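Local coordinates for KmHsv2 (Kluyveromyces marxianus, PDB 3VU4), which is a seven-bladed beta-propeller of the PROPPIN family, related to Atg18, and probably binds phosphoinositides on membranes, at residues K40-Y45 with W86-K91; T70-F75 with Q92-I97; F298-D303 with E330-V335. All coordinates share one frame; numbering follows the deposited sequence.

Contact 1 (K40-Y45 with W86-K91); sequences KSFEIY and WDDVKK
Phe42 brings the far edge of its ring up to the carboxylate of Asp88: OD1 of Asp88 lies near the ring plane, 3.6 Å from Phe42 CZ. The oxygen meets the ring at its edge, while the carboxylate plane is turned 48° from that of the ring. A phenyl rim carries a slightly positive C-H dipole, which makes it an acceptable neighbour for a carboxylate oxygen. The same ring has Trp86 beside it, with Phe42 CE2 4.4 Å from the indole NE1. One residue on, Glu43 turns to the other side of strand 41-47, where its OE1 accepts from Ser41 OG at 2.6 Å. Ile44 then points back toward Asp88. With CG1 anti to the carbonyl carbon (chi1 -60°) and the chain extended beyond it, CD1 is carried out to 4.0 Å from Asp88 OD2. The carboxylate thus touches a ring edge through one oxygen and a methyl through the other. The loop that presents it is held by Asp87, whose OD1 accepts from Lys90 N at 2.9 Å in an Asx motif. Phe42 and Ile44 suit the side of the strand that faces the next blade, where both are buried. Third-strand side chains of blade one here meet the end of strand 82-87 and its following loop in blade two, within the face-to-face packing of neighbouring four-stranded blades characteristic of the beta-propeller.

Contact 2 (T70-F75 with Q92-I97); sequences TNYVAF and QDVSRI
Tyr72 and Val94 meet on one side of strand 82-87, crossing at about a right angle, with Tyr72 CE1 4.1 Å from Val94 CG1. Tyr72 holds its ring anti to the carbonyl carbon (chi1 -64°), which swings the ring over the intervening strand, where it also touches Asp87. Val94 has CG1 between its backbone N and carbonyl carbon (chi1 72°), and this is the methyl that reaches the tyrosine. The long tyrosine ring can span the strand between, and the short, branched valine offers it a methyl. The two segments are the second and fourth strands of one propeller blade, with strand 82-87 between them, so they meet only through side chains that reach across it. Val94 and Ser95 both face Ile85 in a classic beta bulge. On the opposite face of the sheet, Phe75 lies across from Asp93, its CZ 4.2 Å from Asp93 OD1 and its ring tilted 41° from the carboxylate. The acid's main polar partner is elsewhere: OD2 is hydrogen-bonded to His84 ND1. A phenylalanine suits this buried position, packing against His84 and Trp86. Just before strand 72-76, Thr70 OG1 accepts from Tyr72 N at 3.0 Å, an ST turn.

Contact 3 (F298-D303 with E330-V335); sequences FKLSVD and ETFKVV
At the seam between the last two blades of the propeller, Phe298 and Leu300, from the outermost strand 296-299 and the loop after it, meet Phe332 of strand 328-337. The two phenylalanines form an offset edge-to-face pair, with the edge of Phe332 directed at the face of Phe298. Their centroids are 5.6 Å apart and their planes 72° from each other. The closest atoms of the pair are the two CE2 atoms, Phe298 CE2 and Phe332 CE2, at 3.6 Å. Phe298 reaches this place with CG anti to its own backbone N (chi1 -175°), which throws the ring out from the strand toward its neighbour. Leu300 adds a methyl from another direction: its CD2 stands 3.5 Å from Phe332 CZ, and also lies at the edge of the Phe298 ring, in that ring's plane. One branch of the leucine therefore fits in the angle between the two aromatics. Here an outer strand of one blade is laid against the third strand of the next, the sheet-on-sheet packing by which propeller blades are joined, and bulky apolar residues suit it. With an alanine in place of Phe332, the face of Phe298 would probably lose its edge-on partner and a gap would open beside the Leu300 methyl. Farther along the seam the contact turns polar. A water donates to Glu330 OE2 at 2.6 Å and, weakly, to Ser301 O at 3.4 Å, bridging the segments. A glutamate suits this buried spot because its two oxygens can be satisfied separately: OE2 by the water and a salt bridge with Arg350, OE1 by Trp323 NE1. Val321 packs on Phe332, Trp323 on Leu300 and Ile345 on Phe298.

Contacts 1 and 2 are neighbours, their centres 9 Å apart, and share the second blade. Contact 1 joins that blade to the first, whereas contact 2 lies within the blade, reaching across its third strand, 82-87. Trp86 ties them together: its N makes a probable hydrogen bond to Val73 O at 2.7 Å, and its CE3 packs 3.3 Å from Asp93 OD1. Contact 3, between the sixth and seventh blades, stands apart, its centre about 30 Å from that of contact 1 and 35 Å from that of contact 2. Its nearest atoms to contact 1 are still about 11 Å away. Contacts 1 and 3 both lie at blade-to-blade seams of the closed ring, though made from different strands.

Contact 1 (K40-Y45 with W86-K91)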
loop_
_atom_site.group_PDB
_atom_site.type_symbol
_atom_site.label_atom_id
_atom_site.label_comp_id
_atom_site.label_asym_id
_atom_site.label_seq_id
_atom_site.Cartn_x
_atom_site.Cartn_y
_atom_site.Cartn_z
ATOM N N LYS A 40 4.302 -4.224 -23.770
ATOM C CA LYS A 40 5.617 -4.296 -24.380
ATOM C C LYS A 40 6.834 -4.229 -23.460
ATOM O O LYS A 40 7.935 -4.577 -23.889
ATOM C CB LYS A 40 5.723 -3.193 -25.437
ATOM C CG LYS A 40 4.672 -3.293 -26.548
ATOM C CD LYS A 40 4.468 -1.963 -27.272
ATOM C CE LYS A 40 5.771 -1.417 -27.836
ATOM N NZ LYS A 40 5.558 -0.110 -28.513
ATOM N N SER A 41 6.666 -3.791 -22.214
ATOM C CA SER A 41 7.820 -3.698 -21.314
ATOM C C SER A 41 7.448 -3.387 -19.878
ATOM O O SER A 41 6.272 -3.324 -19.528
ATOM C CB SER A 41 8.750 -2.584 -21.779
ATOM O OG SER A 41 8.172 -1.319 -21.485
ATOM N N PHE A 42 8.477 -3.206 -19.049
ATOM C CA PHE A 42 8.287 -2.819 -17.664
ATOM C C PHE A 42 9.188 -1.606 -17.476
ATOM O O PHE A 42 10.275 -1.542 -18.040
ATOM C CB PHE A 42 8.595 -3.976 -16.685
ATOM C CG PHE A 42 10.060 -4.227 -16.405
ATOM C CD1 PHE A 42 10.813 -3.336 -15.640
ATOM C CD2 PHE A 42 10.660 -5.415 -16.822
ATOM C CE1 PHE A 42 12.141 -3.634 -15.287
ATOM C CE2 PHE A 42 11.985 -5.717 -16.472
ATOM C CZ PHE A 42 12.722 -4.827 -15.706
ATOM N N GLU A 43 8.705 -0.623 -16.726
ATOM C CA GLU A 43 9.442 0.610 -16.501
ATOM C C GLU A 43 9.564 0.851 -15.009
ATOM O O GLU A 43 8.729 0.388 -14.232
ATOM C CB GLU A 43 8.682 1.777 -17.129
ATOM C CG GLU A 43 8.082 1.465 -18.494
ATOM C CD GLU A 43 9.108 1.540 -19.611
ATOM O OE1 GLU A 43 8.799 1.099 -20.744
ATOM O OE2 GLU A 43 10.219 2.054 -19.353
ATOM N N ILE A 44 10.599 1.581 -14.612
ATOM C CA ILE A 44 10.815 1.896 -13.210
ATOM C C ILE A 44 11.097 3.384 -13.092
ATOM O O ILE A 44 11.849 3.943 -13.889
ATOM C CB ILE A 44 12.007 1.112 -12.631
ATOM C CG1 ILE A 44 11.738 -0.390 -12.742
ATOM C CG2 ILE A 44 12.220 1.491 -11.166
ATOM C CD1 ILE A 44 12.920 -1.251 -12.340
ATOM N N TYR A 45 10.482 4.023 -12.102
ATOM C CA TYR A 45 10.671 5.451 -11.889
ATOM C C TYR A 45 10.980 5.772 -10.441
ATOM O O TYR A 45 10.797 4.947 -9.544
ATOM C CB TYR A 45 9.406 6.236 -12.254
ATOM C CG TYR A 45 8.792 5.904 -13.592
ATOM C CD1 TYR A 45 8.091 4.703 -13.789
ATOM C CD2 TYR A 45 8.901 6.794 -14.666
ATOM C CE1 TYR A 45 7.517 4.401 -15.023
ATOM C CE2 TYR A 45 8.334 6.503 -15.901
ATOM C CZ TYR A 45 7.644 5.310 -16.074
ATOM O OH TYR A 45 7.068 5.040 -17.292
ATOM N N TRP A 86 14.052 -11.764 -11.718
ATOM C CA TRP A 86 14.902 -11.298 -12.814
ATOM C C TRP A 86 15.953 -10.274 -12.407
ATOM O O TRP A 86 15.743 -9.485 -11.489
ATOM C CB TRP A 86 13.990 -10.739 -13.913
ATOM C CG TRP A 86 14.636 -9.974 -15.030
ATOM C CD1 TRP A 86 15.070 -8.676 -14.998
ATOM C CD2 TRP A 86 14.806 -10.421 -16.380
ATOM N NE1 TRP A 86 15.491 -8.285 -16.251
ATOM C CE2 TRP A 86 15.342 -9.337 -17.114
ATOM C CE3 TRP A 86 14.562 -11.632 -17.040
ATOM C CZ2 TRP A 86 15.626 -9.429 -18.483
ATOM C CZ3 TRP A 86 14.846 -11.723 -18.400
ATOM C CH2 TRP A 86 15.376 -10.627 -19.105
ATOM N N ASP A 87 17.087 -10.301 -13.103
ATOM C CA ASP A 87 18.190 -9.386 -12.832
ATOM C C ASP A 87 18.134 -8.209 -13.805
ATOM O O ASP A 87 18.134 -8.392 -15.021
ATOM C CB ASP A 87 19.528 -10.122 -12.973
ATOM C CG ASP A 87 20.692 -9.350 -12.366
ATOM O OD1 ASP A 87 20.912 -8.182 -12.755
ATOM O OD2 ASP A 87 21.392 -9.917 -11.496
ATOM N N ASP A 88 18.088 -7.003 -13.251
ATOM C CA ASP A 88 18.020 -5.770 -14.028
ATOM C C ASP A 88 19.212 -5.519 -14.929
ATOM O O ASP A 88 19.071 -5.410 -16.145
ATOM C CB ASP A 88 17.883 -4.569 -13.101
ATOM C CG ASP A 88 16.464 -4.095 -12.986
ATOM O OD1 ASP A 88 15.777 -4.060 -14.027
ATOM O OD2 ASP A 88 16.043 -3.744 -11.865
ATOM N N VAL A 89 20.383 -5.400 -14.310
ATOM C CA VAL A 89 21.625 -5.131 -15.020
ATOM C C VAL A 89 22.119 -6.296 -15.881
ATOM O O VAL A 89 22.723 -6.076 -16.928
ATOM C CB VAL A 89 22.731 -4.687 -14.018
ATOM C CG1 VAL A 89 22.707 -5.573 -12.784
ATOM C CG2 VAL A 89 24.092 -4.737 -14.683
ATOM N N LYS A 90 21.853 -7.528 -15.455
ATOM C CA LYS A 90 22.280 -8.698 -16.221
ATOM C C LYS A 90 21.194 -9.222 -17.156
ATOM O O LYS A 90 21.405 -10.218 -17.843
ATOM C CB LYS A 90 22.707 -9.834 -15.288
ATOM C CG LYS A 90 23.991 -9.585 -14.506
ATOM C CD LYS A 90 24.428 -10.858 -13.790
ATOM C CE LYS A 90 25.793 -10.708 -13.131
ATOM N NZ LYS A 90 26.266 -12.004 -12.555
ATOM N N LYS A 91 20.043 -8.552 -17.180
ATOM C CA LYS A 91 18.915 -8.955 -18.022
ATOM C C LYS A 91 18.801 -10.476 -18.061
ATOM O O LYS A 91 18.684 -11.075 -19.132
ATOM C CB LYS A 91 19.092 -8.443 -19.454
ATOM C CG LYS A 91 19.452 -6.972 -19.604
ATOM C CD LYS A 91 19.177 -6.525 -21.043
ATOM C CE LYS A 91 20.100 -5.404 -21.508
ATOM N NZ LYS A 91 20.031 -4.182 -20.665
#

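Contact 2 (T70-F75 with Q92-I97)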
loop_
_atom_site.group_PDB
_atom_site.type_symbol
_atom_site.label_atom_id
_atom_site.label_comp_id
_atom_site.label_asym_id
_atom_site.label_seq_id
_atom_site.Cartn_x
_atom_site.Cartn_y
_atom_site.Cartn_z
ATOM N N THR A 70 17.586 -2.512 -5.626
ATOM C CA THR A 70 18.507 -3.492 -6.185
ATOM C C THR A 70 18.294 -3.704 -7.681
ATOM O O THR A 70 17.526 -2.988 -8.325
ATOM C CB THR A 70 18.349 -4.843 -5.489
ATOM O OG1 THR A 70 17.157 -5.485 -5.959
ATOM C CG2 THR A 70 18.253 -4.646 -3.987
ATOM N N ASN A 71 18.978 -4.701 -8.233
ATOM C CA ASN A 71 18.866 -5.005 -9.651
ATOM C C ASN A 71 17.867 -6.136 -9.846
ATOM O O ASN A 71 17.753 -6.692 -10.932
ATOM C CB ASN A 71 20.228 -5.426 -10.202
ATOM C CG ASN A 71 21.361 -4.566 -9.671
ATOM O OD1 ASN A 71 21.268 -3.333 -9.653
ATOM N ND2 ASN A 71 22.445 -5.214 -9.237
ATOM N N TYR A 72 17.141 -6.475 -8.787
ATOM C CA TYR A 72 16.174 -7.557 -8.875
ATOM C C TYR A 72 14.724 -7.108 -8.949
ATOM O O TYR A 72 14.307 -6.162 -8.283
ATOM C CB TYR A 72 16.343 -8.511 -7.694
ATOM C CG TYR A 72 17.677 -9.211 -7.676
ATOM C CD1 TYR A 72 18.042 -10.091 -8.700
ATOM C CD2 TYR A 72 18.586 -8.993 -6.638
ATOM C CE1 TYR A 72 19.280 -10.738 -8.688
ATOM C CE2 TYR A 72 19.825 -9.633 -6.616
ATOM C CZ TYR A 72 20.166 -10.503 -7.642
ATOM O OH TYR A 72 21.389 -11.135 -7.614
ATOM N N VAL A 73 13.965 -7.807 -9.778
ATOM C CA VAL A 73 12.555 -7.537 -9.954
ATOM C C VAL A 73 11.911 -8.905 -10.101
ATOM O O VAL A 73 12.586 -9.881 -10.409
ATOM C CB VAL A 73 12.288 -6.706 -11.230
ATOM C CG1 VAL A 73 12.993 -5.369 -11.143
ATOM C CG2 VAL A 73 12.766 -7.459 -12.449
ATOM N N ALA A 74 10.610 -8.978 -9.862
ATOM C CA ALA A 74 9.886 -10.226 -9.982
ATOM C C ALA A 74 8.695 -9.951 -10.883
ATOM O O ALA A 74 8.121 -8.864 -10.834
ATOM C CB ALA A 74 9.415 -10.685 -8.614
ATOM N N PHE A 75 8.328 -10.918 -11.715
ATOM C CA PHE A 75 7.177 -10.737 -12.588
ATOM C C PHE A 75 6.527 -12.038 -13.031
ATOM O O PHE A 75 7.113 -13.116 -12.923
ATOM C CB PHE A 75 7.552 -9.889 -13.812
ATOM C CG PHE A 75 8.712 -10.422 -14.606
ATOM C CD1 PHE A 75 8.617 -11.634 -15.281
ATOM C CD2 PHE A 75 9.893 -9.688 -14.709
ATOM C CE1 PHE A 75 9.680 -12.104 -16.052
ATOM C CE2 PHE A 75 10.964 -10.150 -15.479
ATOM C CZ PHE A 75 10.856 -11.356 -16.151
ATOM N N GLN A 92 18.802 -11.100 -16.893
ATOM C CA GLN A 92 18.764 -12.551 -16.838
ATOM C C GLN A 92 17.869 -13.087 -15.736
ATOM O O GLN A 92 17.809 -12.525 -14.648
ATOM C CB GLN A 92 20.189 -13.037 -16.612
ATOM C CG GLN A 92 20.532 -14.400 -17.150
ATOM C CD GLN A 92 22.034 -14.611 -17.130
ATOM O OE1 GLN A 92 22.652 -14.638 -16.064
ATOM N NE2 GLN A 92 22.633 -14.735 -18.311
ATOM N N ASP A 93 17.169 -14.177 -16.026
ATOM C CA ASP A 93 16.306 -14.810 -15.039
ATOM C C ASP A 93 17.268 -15.440 -14.032
ATOM O O ASP A 93 18.131 -16.226 -14.415
ATOM C CB ASP A 93 15.464 -15.902 -15.710
ATOM C CG ASP A 93 13.968 -15.657 -15.592
ATOM O OD1 ASP A 93 13.541 -14.492 -15.728
ATOM O OD2 ASP A 93 13.216 -16.635 -15.385
ATOM N N VAL A 94 17.153 -15.082 -12.757
ATOM C CA VAL A 94 18.034 -15.650 -11.745
ATOM C C VAL A 94 17.291 -16.733 -10.983
ATOM O O VAL A 94 17.840 -17.349 -10.074
ATOM C CB VAL A 94 18.507 -14.595 -10.726
ATOM C CG1 VAL A 94 17.361 -14.212 -9.808
ATOM C CG2 VAL A 94 19.666 -15.143 -9.908
ATOM N N SER A 95 16.036 -16.959 -11.355
ATOM C CA SER A 95 15.220 -17.969 -10.693
ATOM C C SER A 95 13.785 -18.015 -11.213
ATOM O O SER A 95 13.277 -17.047 -11.776
ATOM C CB SER A 95 15.193 -17.713 -9.187
ATOM O OG SER A 95 14.370 -18.664 -8.540
ATOM N N ARG A 96 13.149 -19.163 -11.021
ATOM C CA ARG A 96 11.768 -19.388 -11.422
ATOM C C ARG A 96 11.142 -20.071 -10.218
ATOM O O ARG A 96 11.794 -20.883 -9.560
ATOM C CB ARG A 96 11.687 -20.340 -12.612
ATOM C CG ARG A 96 11.164 -19.758 -13.920
ATOM C CD ARG A 96 10.799 -20.908 -14.871
ATOM N NE ARG A 96 11.862 -21.916 -14.917
ATOM C CZ ARG A 96 11.706 -23.172 -15.333
ATOM N NH1 ARG A 96 10.520 -23.601 -15.748
ATOM N NH2 ARG A 96 12.741 -24.004 -15.333
ATOM N N ILE A 97 9.894 -19.735 -9.917
ATOM C CA ILE A 97 9.190 -20.347 -8.799
ATOM C C ILE A 97 7.778 -20.600 -9.291
ATOM O O ILE A 97 7.148 -19.709 -9.857
ATOM C CB ILE A 97 9.166 -19.418 -7.570
ATOM C CG1 ILE A 97 10.594 -19.148 -7.097
ATOM C CG2 ILE A 97 8.366 -20.055 -6.453
ATOM C CD1 ILE A 97 10.693 -18.087 -6.016
#

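Contact 3 (F298-D303 with E330-V335)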
loop_
_atom_site.group_PDB
_atom_site.type_symbol
_atom_site.label_atom_id
_atom_site.label_comp_id
_atom_site.label_asym_id
_atom_site.label_seq_id
_atom_site.Cartn_x
_atom_site.Cartn_y
_atom_site.Cartn_z
ATOM N N PHE A 298 -10.635 15.794 -0.048
ATOM C CA PHE A 298 -10.308 16.419 -1.317
ATOM C C PHE A 298 -10.871 15.630 -2.497
ATOM O O PHE A 298 -10.686 14.424 -2.593
ATOM C CB PHE A 298 -8.790 16.508 -1.423
ATOM C CG PHE A 298 -8.301 17.246 -2.625
ATOM C CD1 PHE A 298 -8.093 18.620 -2.575
ATOM C CD2 PHE A 298 -7.992 16.559 -3.797
ATOM C CE1 PHE A 298 -7.575 19.290 -3.671
ATOM C CE2 PHE A 298 -7.473 17.225 -4.903
ATOM C CZ PHE A 298 -7.262 18.585 -4.844
ATOM N N LYS A 299 -11.560 16.315 -3.398
ATOM C CA LYS A 299 -12.122 15.655 -4.572
ATOM C C LYS A 299 -11.115 15.650 -5.715
ATOM O O LYS A 299 -10.684 16.697 -6.200
ATOM C CB LYS A 299 -13.429 16.333 -4.993
ATOM C CG LYS A 299 -14.516 16.211 -3.922
ATOM C CD LYS A 299 -15.882 16.681 -4.406
ATOM C CE LYS A 299 -16.945 16.474 -3.324
ATOM N NZ LYS A 299 -18.308 16.925 -3.751
ATOM N N LEU A 300 -10.731 14.447 -6.122
ATOM C CA LEU A 300 -9.756 14.268 -7.183
ATOM C C LEU A 300 -10.352 14.535 -8.559
ATOM O O LEU A 300 -11.544 14.317 -8.794
ATOM C CB LEU A 300 -9.174 12.855 -7.107
ATOM C CG LEU A 300 -8.455 12.593 -5.776
ATOM C CD1 LEU A 300 -8.291 11.092 -5.533
ATOM C CD2 LEU A 300 -7.109 13.333 -5.778
ATOM N N SER A 301 -9.505 15.026 -9.454
ATOM C CA SER A 301 -9.889 15.350 -10.816
ATOM C C SER A 301 -9.494 14.228 -11.766
ATOM O O SER A 301 -8.315 14.030 -12.036
ATOM C CB SER A 301 -9.200 16.647 -11.246
ATOM O OG SER A 301 -9.264 16.827 -12.650
ATOM N N VAL A 302 -10.470 13.492 -12.277
ATOM C CA VAL A 302 -10.154 12.416 -13.203
ATOM C C VAL A 302 -11.183 12.283 -14.339
ATOM O O VAL A 302 -12.364 12.569 -14.151
ATOM C CB VAL A 302 -10.023 11.069 -12.446
ATOM C CG1 VAL A 302 -11.385 10.633 -11.894
ATOM C CG2 VAL A 302 -9.414 10.019 -13.379
ATOM N N ASP A 303 -10.728 11.862 -15.520
ATOM C CA ASP A 303 -11.629 11.705 -16.658
ATOM C C ASP A 303 -12.496 10.463 -16.497
ATOM O O ASP A 303 -12.311 9.698 -15.561
ATOM C CB ASP A 303 -10.854 11.655 -17.983
ATOM C CG ASP A 303 -9.823 10.542 -18.031
ATOM O OD1 ASP A 303 -10.167 9.379 -17.724
ATOM O OD2 ASP A 303 -8.665 10.835 -18.400
ATOM N N GLU A 330 0.357 12.460 -9.690
ATOM C CA GLU A 330 0.084 13.731 -9.037
ATOM C C GLU A 330 0.629 13.774 -7.615
ATOM O O GLU A 330 0.474 12.825 -6.854
ATOM C CB GLU A 330 -1.427 13.967 -9.041
ATOM C CG GLU A 330 -1.935 14.496 -10.366
ATOM C CD GLU A 330 -3.269 13.926 -10.761
ATOM O OE1 GLU A 330 -4.066 13.596 -9.865
ATOM O OE2 GLU A 330 -3.527 13.824 -11.977
ATOM N N THR A 331 1.264 14.885 -7.264
ATOM C CA THR A 331 1.840 15.060 -5.940
ATOM C C THR A 331 0.975 16.011 -5.124
ATOM O O THR A 331 0.738 17.151 -5.533
ATOM C CB THR A 331 3.264 15.618 -6.055
ATOM O OG1 THR A 331 4.065 14.693 -6.796
ATOM C CG2 THR A 331 3.881 15.826 -4.686
ATOM N N PHE A 332 0.496 15.544 -3.975
ATOM C CA PHE A 332 -0.355 16.368 -3.121
ATOM C C PHE A 332 0.315 16.724 -1.797
ATOM O O PHE A 332 1.181 16.003 -1.305
ATOM C CB PHE A 332 -1.686 15.655 -2.841
ATOM C CG PHE A 332 -2.477 15.324 -4.081
ATOM C CD1 PHE A 332 -2.145 14.217 -4.867
ATOM C CD2 PHE A 332 -3.543 16.129 -4.477
ATOM C CE1 PHE A 332 -2.868 13.916 -6.033
ATOM C CE2 PHE A 332 -4.271 15.839 -5.641
ATOM C CZ PHE A 332 -3.931 14.727 -6.422
ATOM N N LYS A 333 -0.101 17.839 -1.218
ATOM C CA LYS A 333 0.453 18.296 0.048
ATOM C C LYS A 333 -0.696 18.488 1.040
ATOM O O LYS A 333 -1.745 19.044 0.695
ATOM C CB LYS A 333 1.189 19.620 -0.171
ATOM C CG LYS A 333 2.595 19.717 0.420
ATOM C CD LYS A 333 2.579 20.063 1.896
ATOM C CE LYS A 333 3.858 20.802 2.308
ATOM N NZ LYS A 333 5.103 19.989 2.184
ATOM N N VAL A 334 -0.509 17.995 2.260
ATOM C CA VAL A 334 -1.515 18.140 3.307
ATOM C C VAL A 334 -0.986 19.250 4.209
ATOM O O VAL A 334 0.109 19.148 4.758
ATOM C CB VAL A 334 -1.688 16.833 4.107
ATOM C CG1 VAL A 334 -2.783 16.999 5.136
ATOM C CG2 VAL A 334 -2.027 15.692 3.167
ATOM N N VAL A 335 -1.767 20.310 4.354
ATOM C CA VAL A 335 -1.348 21.461 5.137
ATOM C C VAL A 335 -2.410 21.998 6.087
ATOM O O VAL A 335 -3.596 22.033 5.750
ATOM C CB VAL A 335 -0.949 22.606 4.187
ATOM C CG1 VAL A 335 -0.470 23.814 4.978
ATOM C CG2 VAL A 335 0.111 22.115 3.215
HETATM O O HOH W 1 -5.493 12.533 -13.070
#